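Local atomic coordinates of uncharacterized protein (Bacteroides ovatus, PDB entry 4ORL), a protein that is of unknown function but belongs to the DUF4783 family and adopts an NTF2-like fold of helices packed on a curved beta sheet. Residues A6-I9 / T10-R14; A46-Q49 / E50-K54. All coordinates share one frame; numbering follows the deposited sequence.

Interaction 1 of 2, residues A6-I9 / T10-R14; sequences AGVI and TAFKR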
# COMPACT_ATOMS: atom_id res chain seq x y z
N ALA A 6 -1.65 -1.64 -11.97
CA ALA A 6 -0.24 -2.02 -12.04
C ALA A 6 0.65 -1.01 -11.30
O ALA A 6 1.61 -1.40 -10.64
CB ALA A 6 0.19 -2.14 -13.48
N GLY A 7 0.31 0.28 -11.40
CA GLY A 7 1.08 1.34 -10.72
C GLY A 7 1.17 1.23 -9.21
O GLY A 7 2.13 1.69 -8.61
N VAL A 8 0.17 0.62 -8.58
CA VAL A 8 0.23 0.39 -7.14
C VAL A 8 1.36 -0.59 -6.84
O VAL A 8 2.16 -0.39 -5.92
CB VAL A 8 -1.10 -0.16 -6.62
CG1 VAL A 8 -0.96 -0.65 -5.19
CG2 VAL A 8 -2.17 0.91 -6.72
N ILE A 9 1.41 -1.66 -7.61
CA ILE A 9 2.42 -2.66 -7.44
C ILE A 9 3.81 -2.09 -7.72
O ILE A 9 4.75 -2.28 -6.95
CB ILE A 9 2.12 -3.90 -8.32
CG1 ILE A 9 0.84 -4.61 -7.83
CG2 ILE A 9 3.31 -4.83 -8.31
CD1 ILE A 9 0.19 -5.46 -8.89
N THR A 10 3.94 -1.34 -8.81
CA THR A 10 5.20 -0.70 -9.15
C THR A 10 5.65 0.28 -8.06
O THR A 10 6.84 0.34 -7.73
CB THR A 10 5.10 0.00 -10.52
OG1 THR A 10 4.84 -0.98 -11.53
CG2 THR A 10 6.39 0.76 -10.89
N ALA A 11 4.70 1.02 -7.48
CA ALA A 11 5.03 1.96 -6.39
C ALA A 11 5.68 1.23 -5.21
O ALA A 11 6.65 1.69 -4.64
CB ALA A 11 3.80 2.71 -5.93
N PHE A 12 5.13 0.09 -4.84
CA PHE A 12 5.72 -0.68 -3.77
C PHE A 12 7.06 -1.28 -4.13
O PHE A 12 8.01 -1.21 -3.35
CB PHE A 12 4.77 -1.76 -3.24
CG PHE A 12 3.72 -1.22 -2.32
CD1 PHE A 12 4.04 -0.87 -1.01
CD2 PHE A 12 2.43 -1.11 -2.72
CE1 PHE A 12 3.06 -0.35 -0.16
CE2 PHE A 12 1.46 -0.58 -1.87
CZ PHE A 12 1.79 -0.20 -0.62
N LYS A 13 7.19 -1.77 -5.37
CA LYS A 13 8.48 -2.31 -5.83
C LYS A 13 9.58 -1.27 -5.75
O LYS A 13 10.73 -1.60 -5.46
CB LYS A 13 8.38 -2.81 -7.28
CG LYS A 13 7.56 -4.07 -7.46
CD LYS A 13 7.44 -4.51 -8.92
CE LYS A 13 6.81 -5.89 -9.00
NZ LYS A 13 7.77 -6.97 -8.60
N ARG A 14 9.22 -0.01 -5.98
CA ARG A 14 10.18 1.09 -6.04
C ARG A 14 10.34 1.83 -4.73
O ARG A 14 11.18 2.72 -4.63
CB ARG A 14 9.74 2.08 -7.12
CG ARG A 14 9.78 1.49 -8.52
CD ARG A 14 9.34 2.48 -9.57
NE ARG A 14 9.46 1.92 -10.92
CZ ARG A 14 9.19 2.57 -12.05
NH1 ARG A 14 8.77 3.83 -12.04
NH2 ARG A 14 9.37 1.95 -13.21
O HOH W 1 3.27 -3.63 -11.91
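Lys13 lies alongside Ile9 one turn down the N-terminal alpha helix of this NTF2-like fold, both side chains pointing the same way. Followed outward, Lys13 CB and CG pass the carbonyl oxygen of Ile9, CG at 3.4 Å from Ile9 O. CD continues past this oxygen, and CE settles against the methyl Ile9 CG2 at 3.7 Å. That methyl is anti to its own backbone N, on the side of the carbonyl carbon and hence of the lysine; the chain of Lys13 then bends at its last torsion (chi4 -75°), and NZ is hydrogen-bonded to Phe60 O of strand 57-68. Phe12 runs next to Val8, with Val8 CG1 4.1 Å from Phe12 CE2; its ring meets that of Phe60, and its side chain also touches Leu20, Val87 and Cys89. A serine in place of Phe12 would probably take away the ring beside Val8 CG1 and open a gap between the helix and the sheet. The backbone follows the i to i+4 pattern throughout, including Phe12 N to Val8 O at 3.2 Å and Lys13 N to Ile9 O at 3.0 Å. At the start of the helix Ala6 O takes two donors: Thr10 N at 3.0 Å and, at 3.1 Å, a water that also hydrogen-bonds Thr10 OG1.

Interaction 2 of 2, residues A46-Q49 / E50-K54; sequences AAMQ and EFFTK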
# COMPACT_ATOMS: atom_id res chain seq x y z
N ALA A 46 3.09 11.13 3.25
CA ALA A 46 4.25 11.47 4.08
C ALA A 46 4.65 10.31 5.00
O ALA A 46 5.83 10.02 5.16
CB ALA A 46 3.97 12.74 4.90
N ALA A 47 3.65 9.63 5.56
CA ALA A 47 3.90 8.47 6.42
C ALA A 47 4.56 7.32 5.63
O ALA A 47 5.49 6.68 6.12
CB ALA A 47 2.60 7.99 7.05
N MSE A 48 4.08 7.10 4.41
CA MSE A 48 4.67 6.06 3.54
C MSE A 48 6.04 6.46 3.10
O MSE A 48 6.93 5.62 2.99
CB MSE A 48 3.80 5.77 2.33
CG MSE A 48 2.48 5.12 2.71
SE MSE A 48 2.70 3.42 3.67
CE MSE A 48 3.90 2.56 2.40
N GLN A 49 6.27 7.75 2.88
CA GLN A 49 7.60 8.24 2.50
C GLN A 49 8.63 7.96 3.61
O GLN A 49 9.77 7.58 3.34
CB GLN A 49 7.55 9.72 2.14
CG GLN A 49 8.90 10.38 1.89
CD GLN A 49 9.66 9.79 0.73
OE1 GLN A 49 9.10 9.07 -0.11
NE2 GLN A 49 10.97 10.09 0.67
N GLU A 50 8.22 8.18 4.86
CA GLU A 50 9.04 7.89 6.02
C GLU A 50 9.30 6.38 6.12
O GLU A 50 10.45 5.94 6.34
CB GLU A 50 8.35 8.43 7.29
CG GLU A 50 8.92 7.92 8.62
CD GLU A 50 10.40 8.11 8.77
OE1 GLU A 50 10.99 8.92 8.02
OE2 GLU A 50 10.98 7.44 9.65
N PHE A 51 8.25 5.59 5.97
CA PHE A 51 8.38 4.15 6.02
C PHE A 51 9.38 3.63 4.97
O PHE A 51 10.23 2.81 5.29
CB PHE A 51 7.03 3.46 5.84
CG PHE A 51 7.12 1.97 5.83
CD1 PHE A 51 7.21 1.26 7.03
CD2 PHE A 51 7.22 1.27 4.63
CE1 PHE A 51 7.36 -0.12 7.02
CE2 PHE A 51 7.36 -0.11 4.62
CZ PHE A 51 7.42 -0.80 5.82
N PHE A 52 9.26 4.11 3.73
CA PHE A 52 10.15 3.69 2.63
C PHE A 52 11.59 4.23 2.78
O PHE A 52 12.51 3.71 2.17
CB PHE A 52 9.60 4.16 1.27
CG PHE A 52 8.34 3.46 0.82
CD1 PHE A 52 8.18 2.08 0.99
CD2 PHE A 52 7.41 4.14 0.05
CE1 PHE A 52 7.04 1.44 0.49
CE2 PHE A 52 6.31 3.50 -0.48
CZ PHE A 52 6.13 2.15 -0.27
N THR A 53 11.78 5.29 3.55
CA THR A 53 13.12 5.81 3.80
C THR A 53 13.81 5.04 4.93
O THR A 53 14.98 4.69 4.82
CB THR A 53 13.09 7.31 4.12
OG1 THR A 53 12.46 7.99 3.03
CG2 THR A 53 14.51 7.84 4.31
N LYS A 54 13.06 4.78 5.99
CA LYS A 54 13.55 3.99 7.12
C LYS A 54 13.87 2.55 6.71
O LYS A 54 14.83 1.94 7.21
CB LYS A 54 12.51 3.96 8.23
CG LYS A 54 12.88 3.10 9.42
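The terminal methyl of Met48, a selenomethionine, sits over one face of the Phe52 ring, with CE 4.0 Å from the ring centroid and 29° off its normal, a CH-pi contact. The closest ring atom is Phe52 CZ, 3.5 Å from Met48 CE, so the methyl is displaced toward the far end of the ring. Bends about CB-CG and CG-SE (chi2 -59°, chi3 -52°) curl the Met48 chain round to bring CE there. The same methyl touches Phe51, at 4.2 Å between Met48 CE and Phe51 CD2, and thus lies against both aromatics. These residues belong to helix 41-54, which in this NTF2-like fold packs against the curved sheet: Met48 reaches Phe32 and Ile105, while Phe51 meets Ile105 and sets its ring edge-to-face with Phe85. Behind the side chains, Phe52 N is hydrogen-bonded to Met48 O at 2.9 Å and Phe51 N to Ala47 O at 3.0 Å, fixing the aromatic residues one turn beyond their acceptors. On another side of the helix, Gln49 O takes a hydrogen bond from Thr53 OG1 at 2.7 Å and a weak one from Thr53 N. The two donors of one threonine thus share this oxygen, and the hydroxyl makes the shorter bond. Gln49 OE1 in turn is hydrogen-bonded to Ser17 OG.

Both interactions are single-turn contacts within helices that pack on the same sheet, their centres about 15 Å apart. Each has a buried apolar side and a more exposed polar one. In interaction 1 the buried part is Val8, Ala11 and Phe12, and the outer side is marked by a bridging water and a lysine tied to a strand carbonyl; in interaction 2 Met48 and Phe52 are buried, with Phe51 partly so, and a threonine hydroxyl serves the backbone on the outer side. The two meet where the Phe12 ring touches both partners of the CH-pi pair: Phe12 CD1 lies 3.7 Å from Phe52 CZ, and Phe12 CE1 4.0 Å from Met48 CE, so helices 6-14 and 41-54 share one apolar core.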